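Local atomic coordinates of probable ss-1,3-N-acetylglucosaminyltransferase (Staphylococcus aureus subsp. aureus N315, PDB entry 6H21), a protein that is a probable glycosyltransferase of family 2 with a GT-A fold, here holding uridine-diphosphate-N-acetylglucosamine and manganese. Residues S132-G137 against V174-K179; K102-F107 against D122-G127; T28-E33 against D59-N64; V24-F29 against F107-D112. All blocks are in the same frame, centred on the assembly; numbering follows the deposited sequence.

Interaction 1. Residues S132-G137 against V174-K179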
# COMPACT_ATOMS: atom_id res chain seq x y z
N SER C 132 9.66 -38.31 -28.88
CA SER C 132 9.42 -37.56 -27.63
C SER C 132 10.34 -38.03 -26.50
O SER C 132 10.55 -39.23 -26.30
CB SER C 132 7.97 -37.64 -27.23
OG SER C 132 7.12 -37.44 -28.36
N ASP C 133 10.87 -37.06 -25.76
CA ASP C 133 11.56 -37.27 -24.49
C ASP C 133 10.56 -37.39 -23.33
O ASP C 133 10.82 -38.07 -22.35
CB ASP C 133 12.55 -36.13 -24.23
CG ASP C 133 13.62 -36.04 -25.30
OD1 ASP C 133 14.20 -37.09 -25.61
OD2 ASP C 133 13.83 -34.92 -25.82
N LEU C 134 9.40 -36.74 -23.47
CA LEU C 134 8.36 -36.71 -22.45
C LEU C 134 6.99 -36.79 -23.13
O LEU C 134 6.74 -36.04 -24.06
CB LEU C 134 8.50 -35.39 -21.68
CG LEU C 134 7.48 -35.14 -20.57
CD1 LEU C 134 7.62 -36.14 -19.44
CD2 LEU C 134 7.62 -33.72 -20.02
N ILE C 135 6.13 -37.71 -22.69
CA ILE C 135 4.76 -37.74 -23.18
C ILE C 135 3.81 -37.60 -21.98
O ILE C 135 3.95 -38.30 -20.97
CB ILE C 135 4.46 -39.00 -24.02
CG1 ILE C 135 5.57 -39.28 -25.04
CG2 ILE C 135 3.09 -38.89 -24.67
CD1 ILE C 135 6.64 -40.23 -24.56
N ILE C 136 2.89 -36.63 -22.10
CA ILE C 136 1.95 -36.31 -21.07
C ILE C 136 0.57 -36.73 -21.54
O ILE C 136 0.09 -36.24 -22.55
CB ILE C 136 1.99 -34.81 -20.72
CG1 ILE C 136 3.44 -34.36 -20.51
CG2 ILE C 136 1.12 -34.51 -19.52
CD1 ILE C 136 3.61 -32.88 -20.47
N GLY C 137 -0.03 -37.66 -20.80
CA GLY C 137 -1.42 -38.07 -21.02
C GLY C 137 -2.37 -37.24 -20.18
O GLY C 137 -2.10 -37.00 -19.01
N VAL C 174 5.23 -35.95 -11.84
CA VAL C 174 6.01 -36.92 -12.58
C VAL C 174 5.11 -38.05 -13.12
O VAL C 174 5.64 -39.08 -13.58
CB VAL C 174 7.14 -37.49 -11.71
CG1 VAL C 174 8.06 -36.37 -11.25
CG2 VAL C 174 6.60 -38.28 -10.53
N LEU C 175 3.78 -37.84 -13.12
CA LEU C 175 2.84 -38.89 -13.54
C LEU C 175 2.66 -38.85 -15.07
O LEU C 175 1.60 -38.48 -15.61
CB LEU C 175 1.54 -38.74 -12.75
CG LEU C 175 1.74 -38.62 -11.24
CD1 LEU C 175 0.42 -38.36 -10.55
CD2 LEU C 175 2.42 -39.86 -10.66
N LYS C 176 3.73 -39.25 -15.74
CA LYS C 176 4.01 -38.99 -17.15
C LYS C 176 4.98 -40.05 -17.67
O LYS C 176 5.56 -40.80 -16.88
CB LYS C 176 4.66 -37.61 -17.29
CG LYS C 176 3.80 -36.42 -16.88
CD LYS C 176 4.54 -35.11 -16.89
CE LYS C 176 3.65 -33.90 -16.72
NZ LYS C 176 2.89 -33.91 -15.43
N MET C 177 5.19 -40.08 -18.98
CA MET C 177 6.12 -41.04 -19.60
C MET C 177 7.41 -40.30 -20.00
O MET C 177 7.39 -39.42 -20.82
CB MET C 177 5.46 -41.72 -20.80
CG MET C 177 6.33 -42.78 -21.45
SD MET C 177 5.45 -43.75 -22.71
CE MET C 177 4.25 -44.61 -21.69
N PHE C 178 8.53 -40.70 -19.39
CA PHE C 178 9.84 -40.08 -19.52
C PHE C 178 10.83 -41.02 -20.23
O PHE C 178 10.95 -42.15 -19.85
CB PHE C 178 10.44 -39.80 -18.14
CG PHE C 178 9.75 -38.76 -17.28
CD1 PHE C 178 8.70 -39.11 -16.45
CD2 PHE C 178 10.22 -37.46 -17.24
CE1 PHE C 178 8.11 -38.16 -15.62
CE2 PHE C 178 9.62 -36.52 -16.42
CZ PHE C 178 8.57 -36.87 -15.61
N LYS C 179 11.58 -40.51 -21.21
CA LYS C 179 12.62 -41.29 -21.89
C LYS C 179 13.78 -41.54 -20.92
O LYS C 179 14.35 -40.62 -20.36
CB LYS C 179 13.10 -40.57 -23.16
CG LYS C 179 14.15 -41.34 -23.95
CD LYS C 179 14.45 -40.72 -25.30
CE LYS C 179 13.60 -41.30 -26.40
NZ LYS C 179 13.90 -40.68 -27.71
O HOH W 1 13.65 -37.94 -28.12
O HOH W 2 0.19 -38.36 -18.02

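Interaction 2. Residues K102-F107 against D122-G127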
# COMPACT_ATOMS: atom_id res chain seq x y z
N LYS C 102 15.81 -50.90 -17.24
CA LYS C 102 16.64 -50.72 -18.40
C LYS C 102 15.72 -50.55 -19.62
O LYS C 102 16.10 -50.90 -20.71
CB LYS C 102 17.60 -51.92 -18.57
CG LYS C 102 18.65 -52.08 -17.47
N ALA C 103 14.52 -50.01 -19.40
CA ALA C 103 13.54 -49.83 -20.46
C ALA C 103 13.84 -48.54 -21.24
O ALA C 103 14.72 -47.74 -20.86
CB ALA C 103 12.15 -49.82 -19.87
N GLU C 104 13.10 -48.36 -22.35
CA GLU C 104 13.21 -47.22 -23.24
C GLU C 104 12.61 -45.99 -22.56
O GLU C 104 13.17 -44.91 -22.60
CB GLU C 104 12.47 -47.53 -24.54
CG GLU C 104 12.79 -46.55 -25.66
CD GLU C 104 12.18 -46.85 -27.02
OE1 GLU C 104 12.27 -45.96 -27.89
OE2 GLU C 104 11.61 -47.96 -27.22
N TYR C 105 11.43 -46.18 -21.95
CA TYR C 105 10.71 -45.16 -21.21
C TYR C 105 10.35 -45.68 -19.81
O TYR C 105 10.11 -46.87 -19.64
CB TYR C 105 9.42 -44.79 -21.93
CG TYR C 105 9.58 -44.01 -23.21
CD1 TYR C 105 9.68 -42.62 -23.18
CD2 TYR C 105 9.59 -44.63 -24.44
CE1 TYR C 105 9.82 -41.89 -24.34
CE2 TYR C 105 9.71 -43.91 -25.62
CZ TYR C 105 9.83 -42.53 -25.57
OH TYR C 105 9.96 -41.79 -26.72
N VAL C 106 10.27 -44.77 -18.83
CA VAL C 106 9.64 -45.05 -17.56
C VAL C 106 8.34 -44.25 -17.45
O VAL C 106 8.14 -43.20 -18.10
CB VAL C 106 10.58 -44.77 -16.37
CG1 VAL C 106 11.85 -45.61 -16.42
CG2 VAL C 106 10.89 -43.28 -16.23
N PHE C 107 7.47 -44.75 -16.58
CA PHE C 107 6.21 -44.11 -16.26
C PHE C 107 5.98 -44.24 -14.75
O PHE C 107 5.90 -45.36 -14.22
CB PHE C 107 5.06 -44.71 -17.06
CG PHE C 107 3.81 -43.87 -17.00
CD1 PHE C 107 3.16 -43.67 -15.79
CD2 PHE C 107 3.32 -43.23 -18.12
CE1 PHE C 107 2.02 -42.87 -15.72
CE2 PHE C 107 2.20 -42.41 -18.04
CZ PHE C 107 1.54 -42.24 -16.84
N ASP C 122 -0.75 -46.16 -26.21
CA ASP C 122 -1.00 -44.90 -26.92
C ASP C 122 0.10 -43.87 -26.63
O ASP C 122 0.55 -43.21 -27.56
CB ASP C 122 -2.34 -44.29 -26.53
CG ASP C 122 -3.52 -44.97 -27.19
OD1 ASP C 122 -3.33 -46.10 -27.75
OD2 ASP C 122 -4.62 -44.36 -27.14
N LEU C 123 0.51 -43.73 -25.37
CA LEU C 123 1.54 -42.75 -25.01
C LEU C 123 2.89 -43.17 -25.62
O LEU C 123 3.58 -42.34 -26.18
CB LEU C 123 1.64 -42.61 -23.49
CG LEU C 123 0.78 -41.50 -22.88
CD1 LEU C 123 -0.64 -41.53 -23.41
CD2 LEU C 123 0.77 -41.59 -21.36
N TYR C 124 3.24 -44.45 -25.50
CA TYR C 124 4.49 -44.96 -26.07
C TYR C 124 4.50 -44.77 -27.59
O TYR C 124 5.49 -44.31 -28.13
CB TYR C 124 4.73 -46.44 -25.77
CG TYR C 124 5.96 -46.98 -26.48
CD1 TYR C 124 7.23 -46.84 -25.93
CD2 TYR C 124 5.86 -47.57 -27.73
CE1 TYR C 124 8.36 -47.28 -26.60
CE2 TYR C 124 6.98 -48.03 -28.41
CZ TYR C 124 8.24 -47.88 -27.84
OH TYR C 124 9.36 -48.32 -28.50
N ASN C 125 3.42 -45.17 -28.27
CA ASN C 125 3.35 -45.07 -29.76
C ASN C 125 3.53 -43.60 -30.19
O ASN C 125 4.28 -43.31 -31.12
CB ASN C 125 2.05 -45.67 -30.33
CG ASN C 125 2.02 -47.18 -30.31
OD1 ASN C 125 3.06 -47.84 -30.28
ND2 ASN C 125 0.83 -47.74 -30.31
N TYR C 126 2.84 -42.68 -29.50
CA TYR C 126 2.87 -41.26 -29.84
C TYR C 126 4.27 -40.68 -29.59
O TYR C 126 4.79 -39.90 -30.39
CB TYR C 126 1.78 -40.52 -29.06
CG TYR C 126 1.47 -39.13 -29.56
CD1 TYR C 126 0.95 -38.92 -30.82
CD2 TYR C 126 1.68 -38.02 -28.75
CE1 TYR C 126 0.65 -37.65 -31.28
CE2 TYR C 126 1.39 -36.74 -29.20
CZ TYR C 126 0.87 -36.55 -30.47
OH TYR C 126 0.60 -35.29 -30.90
N GLY C 127 4.89 -41.09 -28.49
CA GLY C 127 6.28 -40.77 -28.18
C GLY C 127 7.22 -41.25 -29.27
O GLY C 127 8.09 -40.51 -29.71

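Interaction 3. Residues T28-E33 against D59-N64. With UD1 (uridine-diphosphate-N-acetylglucosamine), chain X.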
# COMPACT_ATOMS: atom_id res chain seq x y z
N THR C 28 5.00 -48.07 -3.06
CA THR C 28 3.87 -48.42 -2.20
C THR C 28 4.25 -48.17 -0.74
O THR C 28 5.43 -48.20 -0.38
CB THR C 28 3.43 -49.88 -2.42
OG1 THR C 28 4.50 -50.76 -2.07
CG2 THR C 28 3.01 -50.16 -3.84
N PHE C 29 3.24 -47.90 0.09
CA PHE C 29 3.40 -47.78 1.53
C PHE C 29 2.03 -47.89 2.21
O PHE C 29 1.19 -47.00 2.07
CB PHE C 29 4.08 -46.46 1.89
CG PHE C 29 4.25 -46.27 3.38
CD1 PHE C 29 5.13 -47.07 4.09
CD2 PHE C 29 3.51 -45.32 4.06
CE1 PHE C 29 5.28 -46.90 5.46
CE2 PHE C 29 3.66 -45.15 5.43
CZ PHE C 29 4.55 -45.95 6.12
N ASN C 30 1.81 -49.03 2.89
CA ASN C 30 0.60 -49.28 3.70
C ASN C 30 -0.68 -49.14 2.88
O ASN C 30 -1.67 -48.58 3.37
CB ASN C 30 0.54 -48.36 4.92
CG ASN C 30 1.57 -48.70 5.96
OD1 ASN C 30 2.33 -49.66 5.81
ND2 ASN C 30 1.60 -47.93 7.04
N ASN C 31 -0.68 -49.65 1.65
CA ASN C 31 -1.86 -49.57 0.79
C ASN C 31 -2.85 -50.67 1.16
O ASN C 31 -4.06 -50.47 1.10
CB ASN C 31 -1.46 -49.63 -0.69
CG ASN C 31 -0.47 -48.56 -1.05
OD1 ASN C 31 0.74 -48.77 -0.97
ND2 ASN C 31 -0.96 -47.38 -1.40
N GLY C 32 -2.33 -51.85 1.53
CA GLY C 32 -3.16 -53.01 1.82
C GLY C 32 -3.94 -53.45 0.59
O GLY C 32 -3.47 -53.31 -0.53
N GLU C 33 -5.17 -53.93 0.83
CA GLU C 33 -5.98 -54.63 -0.17
C GLU C 33 -6.46 -53.67 -1.28
O GLU C 33 -6.76 -54.13 -2.37
CB GLU C 33 -7.16 -55.32 0.51
CG GLU C 33 -6.76 -56.51 1.37
N ASP C 59 8.00 -49.13 0.33
CA ASP C 59 8.79 -48.25 1.21
C ASP C 59 8.65 -48.73 2.67
O ASP C 59 8.27 -47.96 3.55
CB ASP C 59 8.41 -46.78 1.02
CG ASP C 59 9.46 -45.78 1.47
OD1 ASP C 59 10.59 -46.20 1.81
OD2 ASP C 59 9.15 -44.58 1.47
N HIS C 60 9.00 -50.00 2.89
CA HIS C 60 8.94 -50.70 4.17
C HIS C 60 7.59 -50.46 4.87
O HIS C 60 7.53 -49.85 5.94
CB HIS C 60 10.15 -50.34 5.06
CG HIS C 60 10.47 -51.43 6.04
ND1 HIS C 60 10.22 -51.31 7.39
CD2 HIS C 60 10.98 -52.66 5.87
CE1 HIS C 60 10.59 -52.41 8.01
NE2 HIS C 60 11.04 -53.27 7.09
N SER C 61 6.51 -50.95 4.24
CA SER C 61 5.18 -50.94 4.83
C SER C 61 5.25 -51.59 6.22
O SER C 61 6.04 -52.51 6.43
CB SER C 61 4.18 -51.66 3.95
OG SER C 61 3.97 -50.95 2.74
N ASN C 62 4.39 -51.14 7.14
CA ASN C 62 4.35 -51.70 8.50
C ASN C 62 2.92 -52.09 8.90
O ASN C 62 2.60 -52.10 10.08
CB ASN C 62 4.98 -50.72 9.49
CG ASN C 62 4.35 -49.35 9.41
OD1 ASN C 62 3.13 -49.24 9.24
ND2 ASN C 62 5.15 -48.31 9.50
N ASP C 63 2.08 -52.47 7.92
CA ASP C 63 0.64 -52.67 8.12
C ASP C 63 0.31 -54.16 8.35
O ASP C 63 -0.58 -54.71 7.70
CB ASP C 63 -0.15 -52.10 6.94
CG ASP C 63 0.19 -52.69 5.57
OD1 ASP C 63 1.24 -53.37 5.43
OD2 ASP C 63 -0.61 -52.46 4.65
N ASN C 64 1.01 -54.78 9.31
CA ASN C 64 0.83 -56.19 9.70
C ASN C 64 0.91 -57.10 8.46
O ASN C 64 0.17 -58.08 8.38
CB ASN C 64 -0.48 -56.43 10.45
C1' UD1 X . 0.75 -36.02 -4.15
C2' UD1 X . 0.71 -35.30 -5.50
C3' UD1 X . 1.22 -36.24 -6.60
C4' UD1 X . 2.61 -36.76 -6.22
C5' UD1 X . 2.64 -37.33 -4.80
C6' UD1 X . 4.05 -37.74 -4.37
C7' UD1 X . -1.04 -33.59 -5.78
C8' UD1 X . -2.48 -33.34 -6.15
N2' UD1 X . -0.64 -34.86 -5.80
O1' UD1 X . -0.10 -37.17 -4.24
O3' UD1 X . 1.27 -35.54 -7.85
O4' UD1 X . 2.98 -37.78 -7.15
O5' UD1 X . 2.09 -36.40 -3.84
O6' UD1 X . 4.99 -36.68 -4.54
O7' UD1 X . -0.29 -32.68 -5.48
N1 UD1 X . 4.78 -43.25 -0.65
C2 UD1 X . 6.05 -43.78 -0.37
N3 UD1 X . 6.57 -43.72 0.85
C4 UD1 X . 5.91 -43.16 1.85
C5 UD1 X . 4.64 -42.62 1.62
C6 UD1 X . 4.08 -42.66 0.34
O2 UD1 X . 6.72 -44.32 -1.26
O4 UD1 X . 6.45 -43.14 2.98
C1B UD1 X . 4.29 -43.35 -2.02
C2B UD1 X . 2.84 -43.78 -2.14
O2' UD1 X . 2.71 -45.19 -1.97
C3B UD1 X . 2.50 -43.30 -3.54
C4B UD1 X . 3.37 -42.06 -3.72
O4B UD1 X . 4.38 -42.10 -2.69
O3B UD1 X . 2.85 -44.28 -4.52
C5B UD1 X . 2.59 -40.76 -3.58
O5B UD1 X . 1.75 -40.86 -2.43
PA UD1 X . 0.21 -40.44 -2.47
O1A UD1 X . -0.31 -40.72 -1.10
O2A UD1 X . -0.50 -40.96 -3.72
O3A UD1 X . 0.38 -38.87 -2.62
PB UD1 X . -0.80 -37.88 -3.00
O1B UD1 X . -0.96 -36.90 -1.88
O2B UD1 X . -2.04 -38.60 -3.51

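Interaction 4. Residues V24-F29 against F107-D112. With MN (manganese (II) ion), chain Z; MN (manganese (II) ion), chain Y; UD1 (uridine-diphosphate-N-acetylglucosamine), chain X.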
# COMPACT_ATOMS: atom_id res chain seq x y z
N VAL C 24 6.78 -49.32 -15.67
CA VAL C 24 5.96 -48.60 -14.71
C VAL C 24 6.60 -48.75 -13.33
O VAL C 24 6.84 -49.87 -12.87
CB VAL C 24 4.50 -49.08 -14.72
CG1 VAL C 24 3.62 -48.29 -13.76
CG2 VAL C 24 3.91 -49.03 -16.12
N ILE C 25 6.90 -47.61 -12.69
CA ILE C 25 7.55 -47.55 -11.40
C ILE C 25 6.52 -47.08 -10.38
O ILE C 25 6.05 -45.94 -10.45
CB ILE C 25 8.79 -46.63 -11.46
CG1 ILE C 25 9.80 -47.14 -12.49
CG2 ILE C 25 9.41 -46.47 -10.08
CD1 ILE C 25 10.98 -46.22 -12.72
N MET C 26 6.16 -47.96 -9.45
CA MET C 26 5.11 -47.69 -8.47
C MET C 26 5.65 -47.90 -7.06
O MET C 26 5.81 -49.03 -6.62
CB MET C 26 3.91 -48.60 -8.69
CG MET C 26 2.76 -48.30 -7.75
SD MET C 26 1.31 -49.34 -8.07
CE MET C 26 1.93 -50.95 -7.61
N PRO C 27 5.91 -46.81 -6.29
CA PRO C 27 6.20 -46.94 -4.86
C PRO C 27 4.90 -47.23 -4.10
O PRO C 27 3.85 -46.73 -4.48
CB PRO C 27 6.76 -45.56 -4.50
CG PRO C 27 6.08 -44.62 -5.46
CD PRO C 27 5.91 -45.41 -6.74
N THR C 28 5.00 -48.07 -3.06
CA THR C 28 3.87 -48.42 -2.20
C THR C 28 4.25 -48.17 -0.74
O THR C 28 5.43 -48.20 -0.38
CB THR C 28 3.43 -49.88 -2.42
OG1 THR C 28 4.50 -50.76 -2.07
CG2 THR C 28 3.01 -50.16 -3.84
N PHE C 29 3.24 -47.90 0.09
CA PHE C 29 3.40 -47.78 1.53
C PHE C 29 2.03 -47.89 2.21
O PHE C 29 1.19 -47.00 2.07
CB PHE C 29 4.08 -46.46 1.89
CG PHE C 29 4.25 -46.27 3.38
CD1 PHE C 29 5.13 -47.07 4.09
CD2 PHE C 29 3.51 -45.32 4.06
CE1 PHE C 29 5.28 -46.90 5.46
CE2 PHE C 29 3.66 -45.15 5.43
CZ PHE C 29 4.55 -45.95 6.12
N PHE C 107 7.47 -44.75 -16.58
CA PHE C 107 6.21 -44.11 -16.26
C PHE C 107 5.98 -44.24 -14.75
O PHE C 107 5.90 -45.36 -14.22
CB PHE C 107 5.06 -44.71 -17.06
CG PHE C 107 3.81 -43.87 -17.00
CD1 PHE C 107 3.16 -43.67 -15.79
CD2 PHE C 107 3.32 -43.23 -18.12
CE1 PHE C 107 2.02 -42.87 -15.72
CE2 PHE C 107 2.20 -42.41 -18.04
CZ PHE C 107 1.54 -42.24 -16.84
N PHE C 108 5.87 -43.10 -14.07
CA PHE C 108 5.63 -43.10 -12.63
C PHE C 108 4.12 -43.17 -12.38
O PHE C 108 3.33 -42.34 -12.84
CB PHE C 108 6.29 -41.89 -11.95
CG PHE C 108 7.79 -41.87 -12.10
CD1 PHE C 108 8.59 -42.69 -11.33
CD2 PHE C 108 8.40 -41.06 -13.05
CE1 PHE C 108 9.97 -42.69 -11.48
CE2 PHE C 108 9.78 -41.06 -13.20
CZ PHE C 108 10.57 -41.86 -12.41
N LEU C 109 3.73 -44.19 -11.61
CA LEU C 109 2.37 -44.42 -11.18
C LEU C 109 2.35 -44.41 -9.65
O LEU C 109 3.09 -45.14 -9.03
CB LEU C 109 1.90 -45.76 -11.73
CG LEU C 109 0.57 -46.28 -11.19
CD1 LEU C 109 -0.59 -45.37 -11.56
CD2 LEU C 109 0.33 -47.70 -11.68
N ASP C 110 1.48 -43.59 -9.06
CA ASP C 110 1.26 -43.63 -7.62
C ASP C 110 0.32 -44.80 -7.31
O ASP C 110 -0.55 -45.15 -8.13
CB ASP C 110 0.80 -42.27 -7.09
CG ASP C 110 1.86 -41.19 -7.17
OD1 ASP C 110 3.06 -41.53 -7.39
OD2 ASP C 110 1.51 -40.01 -7.00
N SER C 111 0.52 -45.39 -6.12
CA SER C 111 -0.08 -46.64 -5.68
C SER C 111 -1.60 -46.52 -5.46
O SER C 111 -2.27 -47.53 -5.28
CB SER C 111 0.59 -47.13 -4.42
OG SER C 111 0.52 -46.13 -3.42
N ASP C 112 -2.14 -45.30 -5.46
CA ASP C 112 -3.56 -45.09 -5.24
C ASP C 112 -4.29 -44.71 -6.55
O ASP C 112 -5.51 -44.56 -6.54
CB ASP C 112 -3.79 -44.03 -4.15
CG ASP C 112 -3.15 -42.68 -4.43
OD1 ASP C 112 -2.36 -42.59 -5.39
OD2 ASP C 112 -3.43 -41.72 -3.68
MN MN Z . -4.33 -41.18 -1.51
MN MN Y . -2.12 -40.36 -4.86
C1' UD1 X . 0.75 -36.02 -4.15
C2' UD1 X . 0.71 -35.30 -5.50
C3' UD1 X . 1.22 -36.24 -6.60
C4' UD1 X . 2.61 -36.76 -6.22
C5' UD1 X . 2.64 -37.33 -4.80
C6' UD1 X . 4.05 -37.74 -4.37
C7' UD1 X . -1.04 -33.59 -5.78
C8' UD1 X . -2.48 -33.34 -6.15
N2' UD1 X . -0.64 -34.86 -5.80
O1' UD1 X . -0.10 -37.17 -4.24
O3' UD1 X . 1.27 -35.54 -7.85
O4' UD1 X . 2.98 -37.78 -7.15
O5' UD1 X . 2.09 -36.40 -3.84
O6' UD1 X . 4.99 -36.68 -4.54
O7' UD1 X . -0.29 -32.68 -5.48
N1 UD1 X . 4.78 -43.25 -0.65
C2 UD1 X . 6.05 -43.78 -0.37
N3 UD1 X . 6.57 -43.72 0.85
C4 UD1 X . 5.91 -43.16 1.85
C5 UD1 X . 4.64 -42.62 1.62
C6 UD1 X . 4.08 -42.66 0.34
O2 UD1 X . 6.72 -44.32 -1.26
O4 UD1 X . 6.45 -43.14 2.98
C1B UD1 X . 4.29 -43.35 -2.02
C2B UD1 X . 2.84 -43.78 -2.14
O2' UD1 X . 2.71 -45.19 -1.97
C3B UD1 X . 2.50 -43.30 -3.54
C4B UD1 X . 3.37 -42.06 -3.72
O4B UD1 X . 4.38 -42.10 -2.69
O3B UD1 X . 2.85 -44.28 -4.52
C5B UD1 X . 2.59 -40.76 -3.58
O5B UD1 X . 1.75 -40.86 -2.43
PA UD1 X . 0.21 -40.44 -2.47
O1A UD1 X . -0.31 -40.72 -1.10
O2A UD1 X . -0.50 -40.96 -3.72
O3A UD1 X . 0.38 -38.87 -2.62
PB UD1 X . -0.80 -37.88 -3.00
O1B UD1 X . -0.96 -36.90 -1.88
O2B UD1 X . -2.04 -38.60 -3.51
O HOH W 3 -1.05 -39.58 -6.69
O HOH W 4 -3.92 -39.74 -5.90

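Interaction 1. Residues S132-G137 against V174-K179
Leu134 and Phe178 oppose each other as an antiparallel non-hydrogen-bonded pair, and the leucine tip lies over the phenyl ring. CD1 of Leu134 sits 3.8 Å from the ring centroid of Phe178 and 18° off the normal, a CH-pi contact on one face. A first torsion of 179°, with CG of Leu134 opposite its own N, brings that methyl across the strand gap. On the reverse face, Ile135 and Met177 form the hydrogen-bonded pair: Ile135 N reaches Met177 O at 2.8 Å, and Met177 N returns to Ile135 O at 2.9 Å. Their side chains run alongside each other, Ile135 CD1 lying 4.0 Å from Met177 CG. The aliphatic part of Lys176 follows Ile136, with CE of Lys176 3.8 Å from CG2 of Ile136; a bend at its last torsion (61°) turns NZ to the carbonyls of Ser173 and Ala171 and the hydroxyl of Tyr139. Lys179 N still donates to Asp133 O at 2.8 Å, but their side chains meet loosely: OD1 of Asp133 and NZ of Lys179 stand 4.2 Å apart, too far for a salt bridge, and a water connects them. Within the mixed sheet of this GT-A fold, strand 177-179 runs between strands 134-142 and 105-108. Helix 198-207 covers the Leu134 and Phe178 face, Phe202 and Phe206 meeting the Phe178 ring edge-to-face, while Leu123 of helix 119-129 packs on Ile135 and Met177.

Interaction 2. Residues K102-F107 against D122-G127
Leu123 meets Phe107 where the helix comes down on the strand: its CD2 touches the edge of the phenyl ring, near the ring plane, at 3.7 Å from Phe107 CE2. Tyr124, next along, carries most of the contact. Its CG lies trans to its own N (chi1 174°), and the ring extends to the strand, where CD1 of Tyr124 comes 3.6 Å from CD2 of Tyr105. The two tyrosine planes stand at 90° with centroids 5.6 Å apart. At the far end of the ring, Tyr124 OH donates to OE2 of Glu104 over a short 2.6 Å, meeting the oxygen on its syn side but 33° out of the carboxylate plane. One turn on, Gly127 receives the end of Tyr105, whose OH lies 3.8 Å from Gly127 O and gives its hydrogen bond to Ser132 O. Helix 119-129 thus packs on the sheet through aromatic rings, the local axes 10.8 Å apart. Chemically, the contact is apolar between Leu123 and Phe107 and becomes polar towards Glu104. The short phenol-to-carboxylate bond is consistent with an ionised glutamate, and it would limit swinging of the Tyr124 ring at its hydroxyl end.

Interaction 3. Residues T28-E33 against D59-N64
Thr28 and Asp59 join the two loops at their buried end: Asp59 N donates to Thr28 O at 2.8 Å in an almost straight N-H...O hydrogen bond (174°). Beside this bond the packing is close. CG of Phe29 is anti to the backbone N (chi1 179°), which sends the ring between the ligand base and Asn30. The Phe29 ring brings CD1 to within 3.3 Å of Asp59 O, while His60 O lies at its edge. The bound uridine-diphosphate-N-acetylglucosamine places its O4 over one ring face, offset toward the rim; the amide carbon CG of Asn30 covers the opposite face over its centre. Ser61 OG receives Asn30 N at 2.9 Å and is also bonded to Asp58. Farther out, two asparagines pair through their amides. Asn30 OD1 takes Asn62 N on a lone pair at 2.9 Å. Asn30 ND2 gives to Asn62 OD1 at 3.0 Å, nearly in its own amide plane but 41° above the acceptor's carbonyl plane. Asn62 belongs to the solvent side, and the contact is loose near Gly32, whose N is 3.6 Å from OD2 of Asp63; Thr67 bonds to both. In the pocket, OD2 of Asp59 accepts N3 of the ligand at 2.8 Å, and Ser87 also bonds this oxygen. The carboxylate therefore reads a ring N-H, the donor a uracil presents, with Phe29 lying against the same base.

Interaction 4. Residues V24-F29 against F107-D112
Two parallel strands of the GT-A nucleotide-binding core meet here, Val24 beside Phe107 and Ile25 beside Phe108, just ahead of Asp110 and Asp112, which fit the DxD pattern. Ile25 N bonds Phe107 O at 2.9 Å, and Ile25 O accepts Leu109 N. On one face CG1 of Val24 packs against CB of Leu109 at 3.7 Å; on the other, Ile25 CD1 meets Phe108 CE1. At the C-terminal ends of the strands, Pro27 O accepts both ribose hydroxyls, the closer being O3B at 2.6 Å; Ser111 N donates to O3B, and Ser111 OG and ligand O2' are hydrogen-bonded at 2.8 Å. CG of Asp112 stands between its backbone N and carbonyl carbon (chi1 57°), turning the carboxylate to the metals: OD1 (2.3 Å) and OD2 (2.2 Å) chelate one manganese, and OD2 also binds a second. One oxygen from each phosphate (O2A and O2B) and two waters complete the chelated site. OD2 of Asp110 accepts hydrogen bonds from a metal-bound water and from ligand O4' (2.7 Å); OD1 salt-bridges Arg94. Strand 22-28 lies between strands 52-58 and 105-108; helix 35-43 packs on Met26 and Leu109, helix 91-100 on Ile25 and Phe108 from the other face.

All four contacts belong to the family 2 glycosyltransferase region, and three of them involve the same beta-sheet. Interactions 1 and 2 lie side by side, centres about 8 Å apart, joined by a probable hydrogen bond from Tyr105 OH to Ser132 O (2.7 Å). Interaction 2 shares Phe107 with interaction 4, which carries strand 105-108 on to the metal. Interactions 3 and 4 share Thr28 and Phe29 and both touch the ligand, interaction 3 at the base, interaction 4 at the ribose and sugar and, through manganese, at the diphosphate. Interaction 1 reaches the same pocket through the loop before strand 177-179, Leu175 CD2 lying 3.7 Å from Asp110 OD1, whereas interactions 2 and 3 stay about 12 Å apart at their nearest atoms.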